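Local coordinates for DNA photolyase (Agrobacterium tumefaciens, PDB 4U63), which probably repairs ultraviolet-damaged DNA by splitting cyclobutane pyrimidine dimers with light, using a bound flavin and a methenyltetrahydrofolate antenna, at residues 361-364 / 365-368; 400-403 / 404-407; 423-426 / 427-431. All coordinates share one frame; numbering follows the deposited sequence.

Contact 1 (361-364 / 365-368); sequences HNRV and RMIV. With FAD (flavin-adenine dinucleotide), chain C.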
loop_
_atom_site.group_PDB
_atom_site.type_symbol
_atom_site.label_atom_id
_atom_site.label_comp_id
_atom_site.label_asym_id
_atom_site.label_seq_id
_atom_site.Cartn_x
_atom_site.Cartn_y
_atom_site.Cartn_z
ATOM N N HIS A 361 -6.528 -9.234 -4.867
ATOM C CA HIS A 361 -5.733 -9.436 -6.089
ATOM C C HIS A 361 -5.875 -8.214 -7.005
ATOM O O HIS A 361 -6.972 -7.689 -7.155
ATOM C CB HIS A 361 -6.201 -10.692 -6.807
ATOM C CG HIS A 361 -5.329 -11.085 -7.947
ATOM N ND1 HIS A 361 -5.505 -10.583 -9.211
ATOM C CD2 HIS A 361 -4.269 -11.925 -8.016
ATOM C CE1 HIS A 361 -4.600 -11.102 -10.019
ATOM N NE2 HIS A 361 -3.834 -11.918 -9.318
ATOM N N ASN A 362 -4.775 -7.769 -7.623
ATOM C CA ASN A 362 -4.812 -6.536 -8.433
ATOM C C ASN A 362 -5.847 -6.524 -9.561
ATOM O O ASN A 362 -6.530 -5.514 -9.780
ATOM C CB ASN A 362 -3.454 -6.203 -9.046
ATOM C CG ASN A 362 -3.520 -4.944 -9.925
ATOM O OD1 ASN A 362 -3.639 -3.830 -9.418
ATOM N ND2 ASN A 362 -3.482 -5.129 -11.248
ATOM N N ARG A 363 -5.932 -7.617 -10.301
ATOM C CA ARG A 363 -6.945 -7.732 -11.356
ATOM C C ARG A 363 -8.343 -7.497 -10.794
ATOM O O ARG A 363 -9.156 -6.804 -11.396
ATOM C CB ARG A 363 -6.863 -9.082 -12.067
ATOM C CG ARG A 363 -7.947 -9.340 -13.111
ATOM C CD ARG A 363 -8.063 -8.253 -14.166
ATOM N NE ARG A 363 -6.850 -8.102 -14.961
ATOM C CZ ARG A 363 -6.738 -7.299 -16.019
ATOM N NH1 ARG A 363 -7.768 -6.553 -16.426
ATOM N NH2 ARG A 363 -5.584 -7.235 -16.680
ATOM N N VAL A 364 -8.602 -8.061 -9.623
ATOM C CA VAL A 364 -9.913 -7.943 -9.013
ATOM C C VAL A 364 -10.109 -6.519 -8.452
ATOM O O VAL A 364 -11.241 -6.002 -8.468
ATOM C CB VAL A 364 -10.160 -9.072 -7.982
ATOM C CG1 VAL A 364 -11.573 -9.001 -7.465
ATOM C CG2 VAL A 364 -9.925 -10.440 -8.632
ATOM N N ARG A 365 -9.032 -5.869 -7.982
ATOM C CA ARG A 365 -9.139 -4.444 -7.602
ATOM C C ARG A 365 -9.647 -3.606 -8.768
ATOM O O ARG A 365 -10.521 -2.756 -8.593
ATOM C CB ARG A 365 -7.816 -3.865 -7.098
ATOM C CG ARG A 365 -7.311 -4.473 -5.817
ATOM C CD ARG A 365 -6.217 -3.653 -5.161
ATOM N NE ARG A 365 -5.404 -4.489 -4.286
ATOM C CZ ARG A 365 -4.545 -4.072 -3.353
ATOM N NH1 ARG A 365 -4.355 -2.780 -3.086
ATOM N NH2 ARG A 365 -3.871 -4.983 -2.660
ATOM N N MET A 366 -9.098 -3.846 -9.961
ATOM C CA MET A 366 -9.538 -3.116 -11.150
ATOM C C MET A 366 -11.018 -3.403 -11.447
ATOM O O MET A 366 -11.788 -2.496 -11.755
ATOM C CB MET A 366 -8.683 -3.481 -12.366
ATOM C CG MET A 366 -7.220 -3.099 -12.250
ATOM S SD MET A 366 -6.252 -3.721 -13.643
ATOM C CE MET A 366 -6.881 -2.671 -14.947
ATOM N N ILE A 367 -11.411 -4.669 -11.338
ATOM C CA ILE A 367 -12.797 -5.075 -11.603
ATOM C C ILE A 367 -13.772 -4.453 -10.601
ATOM O O ILE A 367 -14.813 -3.933 -11.014
ATOM C CB ILE A 367 -12.953 -6.613 -11.625
ATOM C CG1 ILE A 367 -12.183 -7.204 -12.823
ATOM C CG2 ILE A 367 -14.425 -7.011 -11.721
ATOM C CD1 ILE A 367 -11.949 -8.696 -12.733
ATOM N N VAL A 368 -13.446 -4.497 -9.303
ATOM C CA VAL A 368 -14.376 -3.964 -8.296
ATOM C C VAL A 368 -14.463 -2.438 -8.355
ATOM O O VAL A 368 -15.527 -1.861 -8.124
ATOM C CB VAL A 368 -14.074 -4.436 -6.848
ATOM C CG1 VAL A 368 -14.037 -5.955 -6.767
ATOM C CG2 VAL A 368 -12.809 -3.812 -6.281
HETATM P PA FAD C . 3.122 -7.842 -6.998
HETATM O O1A FAD C . 2.447 -8.251 -8.267
HETATM O O2A FAD C . 3.995 -8.830 -6.297
HETATM O O5B FAD C . 3.902 -6.477 -7.322
HETATM C C5B FAD C . 5.059 -6.066 -6.584
HETATM C C4B FAD C . 4.901 -4.660 -6.023
HETATM O O4B FAD C . 4.708 -3.704 -7.064
HETATM C C3B FAD C . 3.706 -4.503 -5.111
HETATM O O3B FAD C . 3.962 -5.010 -3.791
HETATM C C2B FAD C . 3.469 -3.010 -5.166
HETATM O O2B FAD C . 4.339 -2.305 -4.278
HETATM C C1B FAD C . 3.834 -2.667 -6.589
HETATM N N9A FAD C . 2.678 -2.611 -7.511
HETATM C C8A FAD C . 2.202 -3.631 -8.247
HETATM N N7A FAD C . 1.160 -3.239 -9.009
HETATM C C5A FAD C . 0.966 -1.923 -8.778
HETATM C C6A FAD C . 0.022 -0.910 -9.257
HETATM N N6A FAD C . -0.925 -1.238 -10.160
HETATM N N1A FAD C . 0.147 0.339 -8.755
HETATM C C2A FAD C . 1.094 0.657 -7.842
HETATM N N3A FAD C . 1.989 -0.234 -7.367
HETATM C C4A FAD C . 1.966 -1.513 -7.792
HETATM N N1 FAD C . -1.130 -0.883 -4.228
HETATM C C2 FAD C . -0.641 -0.494 -3.029
HETATM O O2 FAD C . 0.542 -0.806 -2.765
HETATM N N3 FAD C . -1.389 0.210 -2.143
HETATM C C4 FAD C . -2.672 0.568 -2.406
HETATM O O4 FAD C . -3.357 1.235 -1.587
HETATM C C4X FAD C . -3.272 0.165 -3.694
HETATM N N5 FAD C . -4.560 0.453 -4.042
HETATM C C5X FAD C . -5.059 0.080 -5.257
HETATM C C6 FAD C . -6.360 0.397 -5.626
HETATM C C7 FAD C . -6.885 0.007 -6.862
HETATM C C7M FAD C . -8.304 0.361 -7.244
HETATM C C8 FAD C . -6.047 -0.767 -7.804
HETATM C C8M FAD C . -6.558 -1.211 -9.157
HETATM C C9 FAD C . -4.764 -1.085 -7.446
HETATM C C9A FAD C . -4.217 -0.701 -6.218
HETATM N N10 FAD C . -2.882 -1.043 -5.852
HETATM C C10 FAD C . -2.394 -0.612 -4.606
HETATM C "C1'" FAD C . -1.973 -1.747 -6.766
HETATM C "C2'" FAD C . -1.883 -3.257 -6.732
HETATM O "O2'" FAD C . -3.193 -3.813 -6.885
HETATM C "C3'" FAD C . -1.207 -3.764 -5.473
HETATM O "O3'" FAD C . 0.068 -3.153 -5.300
HETATM C "C4'" FAD C . -1.045 -5.281 -5.575
HETATM O "O4'" FAD C . -2.332 -5.891 -5.524
HETATM C "C5'" FAD C . -0.186 -5.775 -4.429
HETATM O "O5'" FAD C . -0.005 -7.198 -4.469
HETATM P P FAD C . 1.488 -7.782 -4.566
HETATM O O1P FAD C . 1.404 -9.267 -4.510
HETATM O O2P FAD C . 2.369 -7.139 -3.533
HETATM O O3P FAD C . 1.941 -7.293 -6.028
#
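His361 sits just before helix 362-375, at its N-cap, and meets Arg365 through its backbone: Arg365 N donates to His361 O at 2.9 Å. His361 ND1 accepts a weak capping bond from Arg363 N at 3.2 Å, and the ring has Arg363 CB at its edge.

Asn362 takes the next place. Its carbonyl receives Met366 N, while its side chain serves the cofactor. CG lies anti to the backbone N (chi1 178°), which carries the amide off the helix to the ribityl chain. There FAD O2' donates to Asn362 OD1 at 2.6 Å, a short bond. On the same amide, ND2 faces Met366 SD, and the two side chains run slantwise past each other.

Arg363 is bent at chi2 and chi3, and its guanidinium returns toward the second turn. Met366 SD sits above one of its faces, off towards the rim. The aliphatic part passes Ile367 at about a right angle, with Arg363 CG 4.1 Å from Ile367 CD1.

Val364 O accepts from Val368 N at 2.8 Å. Beside it Val364 CG1 and Val368 CG1 pack at 4.0 Å.

Arg365 leaves the turn as an extended chain and reaches the flavin. Arg365 NH1 lies 3.2 Å from FAD C4X, and FAD N5 is near the plane of the guanidinium, at its edge. FAD O2' lies above one face, off toward the rim. Asp393 forms a salt bridge with NH2, and Met360 O accepts from NE; together they fix the group's rotation. An arginine from the helix beside the flavin, paired with an aspartate of a following loop, is characteristic of the photolyase FAD site.

Contact 2 (400-403 / 404-407); sequences AANW and QWVA. With FAD (flavin-adenine dinucleotide), chain C.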
loop_
_atom_site.group_PDB
_atom_site.type_symbol
_atom_site.label_atom_id
_atom_site.label_comp_id
_atom_site.label_asym_id
_atom_site.label_seq_id
_atom_site.Cartn_x
_atom_site.Cartn_y
_atom_site.Cartn_z
ATOM N N ALA A 400 -4.858 6.235 -4.607
ATOM C CA ALA A 400 -5.398 7.361 -5.376
ATOM C C ALA A 400 -5.136 7.243 -6.875
ATOM O O ALA A 400 -6.042 7.411 -7.687
ATOM C CB ALA A 400 -4.825 8.680 -4.863
ATOM N N ALA A 401 -3.887 6.949 -7.233
ATOM C CA ALA A 401 -3.512 6.860 -8.652
ATOM C C ALA A 401 -4.319 5.794 -9.376
ATOM O O ALA A 401 -4.839 6.021 -10.459
ATOM C CB ALA A 401 -2.034 6.575 -8.802
ATOM N N ASN A 402 -4.405 4.606 -8.777
ATOM C CA ASN A 402 -5.124 3.511 -9.423
ATOM C C ASN A 402 -6.621 3.772 -9.551
ATOM O O ASN A 402 -7.203 3.486 -10.584
ATOM C CB ASN A 402 -4.828 2.172 -8.732
ATOM C CG ASN A 402 -3.476 1.605 -9.136
ATOM O OD1 ASN A 402 -3.356 0.993 -10.195
ATOM N ND2 ASN A 402 -2.462 1.811 -8.313
ATOM N N TRP A 403 -7.236 4.333 -8.517
ATOM C CA TRP A 403 -8.644 4.746 -8.618
ATOM C C TRP A 403 -8.865 5.752 -9.758
ATOM O O TRP A 403 -9.818 5.614 -10.537
ATOM C CB TRP A 403 -9.158 5.300 -7.287
ATOM C CG TRP A 403 -9.550 4.207 -6.332
ATOM C CD1 TRP A 403 -8.802 3.687 -5.327
ATOM C CD2 TRP A 403 -10.788 3.498 -6.329
ATOM N NE1 TRP A 403 -9.501 2.681 -4.682
ATOM C CE2 TRP A 403 -10.723 2.544 -5.288
ATOM C CE3 TRP A 403 -11.949 3.568 -7.120
ATOM C CZ2 TRP A 403 -11.777 1.686 -5.004
ATOM C CZ3 TRP A 403 -12.992 2.718 -6.847
ATOM C CH2 TRP A 403 -12.901 1.778 -5.793
ATOM N N GLN A 404 -7.981 6.741 -9.877
ATOM C CA GLN A 404 -8.104 7.726 -10.962
ATOM C C GLN A 404 -7.977 7.098 -12.356
ATOM O O GLN A 404 -8.710 7.479 -13.273
ATOM C CB GLN A 404 -7.118 8.884 -10.788
ATOM C CG GLN A 404 -7.457 9.770 -9.593
ATOM C CD GLN A 404 -7.675 11.242 -9.949
ATOM O OE1 GLN A 404 -8.192 11.571 -11.009
ATOM N NE2 GLN A 404 -7.298 12.120 -9.045
ATOM N N TRP A 405 -7.072 6.133 -12.516
ATOM C CA TRP A 405 -6.934 5.436 -13.812
ATOM C C TRP A 405 -8.198 4.656 -14.154
ATOM O O TRP A 405 -8.677 4.716 -15.280
ATOM C CB TRP A 405 -5.716 4.506 -13.836
ATOM C CG TRP A 405 -4.402 5.222 -13.910
ATOM C CD1 TRP A 405 -4.095 6.328 -14.674
ATOM C CD2 TRP A 405 -3.205 4.881 -13.213
ATOM N NE1 TRP A 405 -2.785 6.687 -14.478
ATOM C CE2 TRP A 405 -2.214 5.821 -13.592
ATOM C CE3 TRP A 405 -2.862 3.870 -12.308
ATOM C CZ2 TRP A 405 -0.920 5.780 -13.082
ATOM C CZ3 TRP A 405 -1.577 3.841 -11.804
ATOM C CH2 TRP A 405 -0.620 4.785 -12.195
ATOM N N VAL A 406 -8.754 3.940 -13.175
ATOM C CA VAL A 406 -10.000 3.207 -13.413
ATOM C C VAL A 406 -11.144 4.182 -13.767
ATOM O O VAL A 406 -11.985 3.880 -14.619
ATOM C CB VAL A 406 -10.389 2.307 -12.222
ATOM C CG1 VAL A 406 -11.708 1.590 -12.507
ATOM C CG2 VAL A 406 -9.304 1.270 -11.968
ATOM N N ALA A 407 -11.140 5.348 -13.125
ATOM C CA ALA A 407 -12.159 6.395 -13.334
ATOM C C ALA A 407 -12.043 7.147 -14.664
ATOM O O ALA A 407 -12.951 7.898 -15.024
ATOM C CB ALA A 407 -12.121 7.387 -12.180
HETATM P PA FAD C . 3.122 -7.842 -6.998
HETATM O O1A FAD C . 2.447 -8.251 -8.267
HETATM O O2A FAD C . 3.995 -8.830 -6.297
HETATM O O5B FAD C . 3.902 -6.477 -7.322
HETATM C C5B FAD C . 5.059 -6.066 -6.584
HETATM C C4B FAD C . 4.901 -4.660 -6.023
HETATM O O4B FAD C . 4.708 -3.704 -7.064
HETATM C C3B FAD C . 3.706 -4.503 -5.111
HETATM O O3B FAD C . 3.962 -5.010 -3.791
HETATM C C2B FAD C . 3.469 -3.010 -5.166
HETATM O O2B FAD C . 4.339 -2.305 -4.278
HETATM C C1B FAD C . 3.834 -2.667 -6.589
HETATM N N9A FAD C . 2.678 -2.611 -7.511
HETATM C C8A FAD C . 2.202 -3.631 -8.247
HETATM N N7A FAD C . 1.160 -3.239 -9.009
HETATM C C5A FAD C . 0.966 -1.923 -8.778
HETATM C C6A FAD C . 0.022 -0.910 -9.257
HETATM N N6A FAD C . -0.925 -1.238 -10.160
HETATM N N1A FAD C . 0.147 0.339 -8.755
HETATM C C2A FAD C . 1.094 0.657 -7.842
HETATM N N3A FAD C . 1.989 -0.234 -7.367
HETATM C C4A FAD C . 1.966 -1.513 -7.792
HETATM N N1 FAD C . -1.130 -0.883 -4.228
HETATM C C2 FAD C . -0.641 -0.494 -3.029
HETATM O O2 FAD C . 0.542 -0.806 -2.765
HETATM N N3 FAD C . -1.389 0.210 -2.143
HETATM C C4 FAD C . -2.672 0.568 -2.406
HETATM O O4 FAD C . -3.357 1.235 -1.587
HETATM C C4X FAD C . -3.272 0.165 -3.694
HETATM N N5 FAD C . -4.560 0.453 -4.042
HETATM C C5X FAD C . -5.059 0.080 -5.257
HETATM C C6 FAD C . -6.360 0.397 -5.626
HETATM C C7 FAD C . -6.885 0.007 -6.862
HETATM C C7M FAD C . -8.304 0.361 -7.244
HETATM C C8 FAD C . -6.047 -0.767 -7.804
HETATM C C8M FAD C . -6.558 -1.211 -9.157
HETATM C C9 FAD C . -4.764 -1.085 -7.446
HETATM C C9A FAD C . -4.217 -0.701 -6.218
HETATM N N10 FAD C . -2.882 -1.043 -5.852
HETATM C C10 FAD C . -2.394 -0.612 -4.606
HETATM C "C1'" FAD C . -1.973 -1.747 -6.766
HETATM C "C2'" FAD C . -1.883 -3.257 -6.732
HETATM O "O2'" FAD C . -3.193 -3.813 -6.885
HETATM C "C3'" FAD C . -1.207 -3.764 -5.473
HETATM O "O3'" FAD C . 0.068 -3.153 -5.300
HETATM C "C4'" FAD C . -1.045 -5.281 -5.575
HETATM O "O4'" FAD C . -2.332 -5.891 -5.524
HETATM C "C5'" FAD C . -0.186 -5.775 -4.429
HETATM O "O5'" FAD C . -0.005 -7.198 -4.469
HETATM P P FAD C . 1.488 -7.782 -4.566
HETATM O O1P FAD C . 1.404 -9.267 -4.510
HETATM O O2P FAD C . 2.369 -7.139 -3.533
HETATM O O3P FAD C . 1.941 -7.293 -6.028
#
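Asn402 ND2 is held by two acceptors. Asn402 ND2 donates to FAD N1A at 3.0 Å, nearly straight at 166°, and to the carbonyl of Ser398, one turn earlier. Asn402 OD1 accepts from FAD N6A at 3.3 Å. The carboxamide thus reads the adenine by its donor and acceptor together. Asn402 CG is anti to the carbonyl carbon (chi1 -78°), which sends the amide to the adenine. The side chain also spans the cofactor, for Asn402 CB lies 3.3 Å from FAD C8 of the isoalloxazine. Flavin and adenine both reach this one residue because FAD is folded into a U, the shape known throughout the photolyase and cryptochrome family.

Trp405 lies on the next turn. Its six-membered ring edge meets Asn402 OD1 near the ring plane, 3.6 Å from Trp405 CE3. Amide and indole stand almost perpendicular, 85° apart. Ala401 comes over a face instead: Ala401 CB makes a CH-pi contact with the six-membered ring of Trp405, 4.3 Å from the centroid. Ala401 O, which accepts Trp405 N, also lies above the ring towards its rim. Trp299 meets this indole edge-to-face.

Trp403 points to the dimethylbenzene end of the flavin. FAD C7M sits above one face of the Trp403 indole, off toward the rim, 3.7 Å from Trp403 NE1. Phe387 packs edge-to-face with the same ring. Gln404 N bonds Ala400 O, but the Gln404 side-chain amide turns away to Lys316, Leu313 and Trp318.

Contact 3 (423-426 / 427-431); sequences ILQG and EKFDG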
loop_
_atom_site.group_PDB
_atom_site.type_symbol
_atom_site.label_atom_id
_atom_site.label_comp_id
_atom_site.label_asym_id
_atom_site.label_seq_id
_atom_site.Cartn_x
_atom_site.Cartn_y
_atom_site.Cartn_z
ATOM N N ILE A 423 -18.822 -10.256 -15.598
ATOM C CA ILE A 423 -19.039 -11.674 -15.879
ATOM C C ILE A 423 -17.961 -12.180 -16.830
ATOM O O ILE A 423 -17.344 -13.209 -16.578
ATOM C CB ILE A 423 -20.431 -11.917 -16.499
ATOM C CG1 ILE A 423 -21.536 -11.463 -15.543
ATOM C CG2 ILE A 423 -20.652 -13.391 -16.844
ATOM C CD1 ILE A 423 -22.770 -10.969 -16.266
ATOM N N LEU A 424 -17.748 -11.440 -17.913
ATOM C CA LEU A 424 -16.744 -11.784 -18.922
ATOM C C LEU A 424 -15.323 -11.700 -18.356
ATOM O O LEU A 424 -14.487 -12.563 -18.624
ATOM C CB LEU A 424 -16.872 -10.861 -20.141
ATOM C CG LEU A 424 -18.188 -10.922 -20.924
ATOM C CD1 LEU A 424 -18.249 -9.796 -21.946
ATOM C CD2 LEU A 424 -18.359 -12.274 -21.596
ATOM N N GLN A 425 -15.054 -10.654 -17.579
ATOM C CA GLN A 425 -13.767 -10.530 -16.887
ATOM C C GLN A 425 -13.527 -11.733 -15.960
ATOM O O GLN A 425 -12.445 -12.316 -15.960
ATOM C CB GLN A 425 -13.699 -9.215 -16.111
ATOM C CG GLN A 425 -13.466 -8.002 -17.001
ATOM C CD GLN A 425 -11.995 -7.797 -17.328
ATOM O OE1 GLN A 425 -11.152 -7.705 -16.422
ATOM N NE2 GLN A 425 -11.676 -7.719 -18.610
ATOM N N GLY A 426 -14.553 -12.098 -15.192
ATOM C CA GLY A 426 -14.517 -13.290 -14.338
ATOM C C GLY A 426 -14.212 -14.571 -15.098
ATOM O O GLY A 426 -13.349 -15.337 -14.697
ATOM N N GLU A 427 -14.919 -14.797 -16.204
ATOM C CA GLU A 427 -14.701 -15.985 -17.033
ATOM C C GLU A 427 -13.328 -15.984 -17.721
ATOM O O GLU A 427 -12.754 -17.047 -17.948
ATOM C CB GLU A 427 -15.840 -16.137 -18.056
ATOM C CG GLU A 427 -17.151 -16.538 -17.385
ATOM C CD GLU A 427 -18.379 -16.490 -18.285
ATOM O OE1 GLU A 427 -18.308 -16.008 -19.431
ATOM O OE2 GLU A 427 -19.443 -16.947 -17.830
ATOM N N LYS A 428 -12.806 -14.798 -18.034
ATOM C CA LYS A 428 -11.492 -14.675 -18.677
ATOM C C LYS A 428 -10.341 -14.978 -17.706
ATOM O O LYS A 428 -9.430 -15.746 -18.033
ATOM C CB LYS A 428 -11.317 -13.267 -19.249
ATOM C CG LYS A 428 -10.014 -13.029 -20.001
ATOM C CD LYS A 428 -9.966 -11.617 -20.570
ATOM C CE LYS A 428 -8.706 -11.390 -21.388
ATOM N NZ LYS A 428 -8.629 -9.993 -21.895
ATOM N N PHE A 429 -10.393 -14.358 -16.527
ATOM C CA PHE A 429 -9.304 -14.437 -15.545
ATOM C C PHE A 429 -9.523 -15.474 -14.425
ATOM O O PHE A 429 -8.605 -15.725 -13.653
ATOM C CB PHE A 429 -9.031 -13.040 -14.959
ATOM C CG PHE A 429 -8.517 -12.045 -15.977
ATOM C CD1 PHE A 429 -7.254 -12.199 -16.537
ATOM C CD2 PHE A 429 -9.298 -10.964 -16.385
ATOM C CE1 PHE A 429 -6.775 -11.294 -17.478
ATOM C CE2 PHE A 429 -8.821 -10.053 -17.324
ATOM C CZ PHE A 429 -7.559 -10.218 -17.870
ATOM N N ASP A 430 -10.723 -16.064 -14.354
ATOM C CA ASP A 430 -11.055 -17.096 -13.363
ATOM C C ASP A 430 -11.991 -18.156 -13.982
ATOM O O ASP A 430 -13.061 -18.472 -13.445
ATOM C CB ASP A 430 -11.692 -16.426 -12.131
ATOM C CG ASP A 430 -11.865 -17.376 -10.955
ATOM O OD1 ASP A 430 -10.945 -18.169 -10.671
ATOM O OD2 ASP A 430 -12.926 -17.310 -10.290
ATOM N N GLY A 431 -11.560 -18.721 -15.109
ATOM C CA GLY A 431 -12.404 -19.593 -15.932
ATOM C C GLY A 431 -13.036 -20.770 -15.216
ATOM O O GLY A 431 -14.213 -21.062 -15.416
HETATM O O HOH W 1 -9.557 -7.777 -20.259
#
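Gln425 and Phe429 run alongside each other, one turn apart near the end of the helix. The amide reaches the rim of the ring, with Gln425 OE1 3.4 Å from Phe429 CE2 and near the ring plane. From that position the oxygen meets the hydrogen-bearing edge, which is slightly positive. The two planes are turned 59° against each other. The bend at chi2 (-83°) brings the amide to this edge. In the backbone, Phe429 N donates to Gln425 O at 2.9 Å.

The closely fitted side continues through Gly426 and Ile423. Gly426 is buried, and Gly426 O receives a weak bond from Asp430 N at 2.7 Å as the chain leaves the helix. The Ile423 and Glu427 side chains extend together, with Ile423 CG2 3.9 Å from Glu427 OE2. That carboxylate is paired with Lys453.

The outer side is looser. Leu424 and Lys428 are exposed. Lys428 stretches out fully, its CG over the centre of the Phe429 ring. One water accepts from both Gln425 NE2, at 2.7 Å, and Lys428 NZ, at 2.9 Å, and so bridges the two turns.

The Asp430 carboxylate accepts from Tyr435 N and Val436 N in the first turn of helix 434-439. On its inner side helix 422-429 packs against helix 362-375, where Gln425 meets Ile367 and Phe429 meets Arg363.

In the fold
All three contacts are about two turns of helix each, in the FAD-binding region. Contacts 1 and 2 belong to different helices, yet both reach FAD. Contact 1 uses an amide oxygen that accepts from a ribityl hydroxyl, plus a charged arginine at the flavin. Contact 2 uses an amide that pairs with adenine, plus an indole at the flavin. Contact 2 is the more buried, and aromatic. The two helices touch between Met366 and Val406. Contact 3 lies further out, with exposed residues and a water bridge, and does not meet contact 2. It joins contact 1 where Arg363 CZ packs 3.6 Å from Phe429 CZ. Helix 362-375 thus stands between the cofactor and the outer helix.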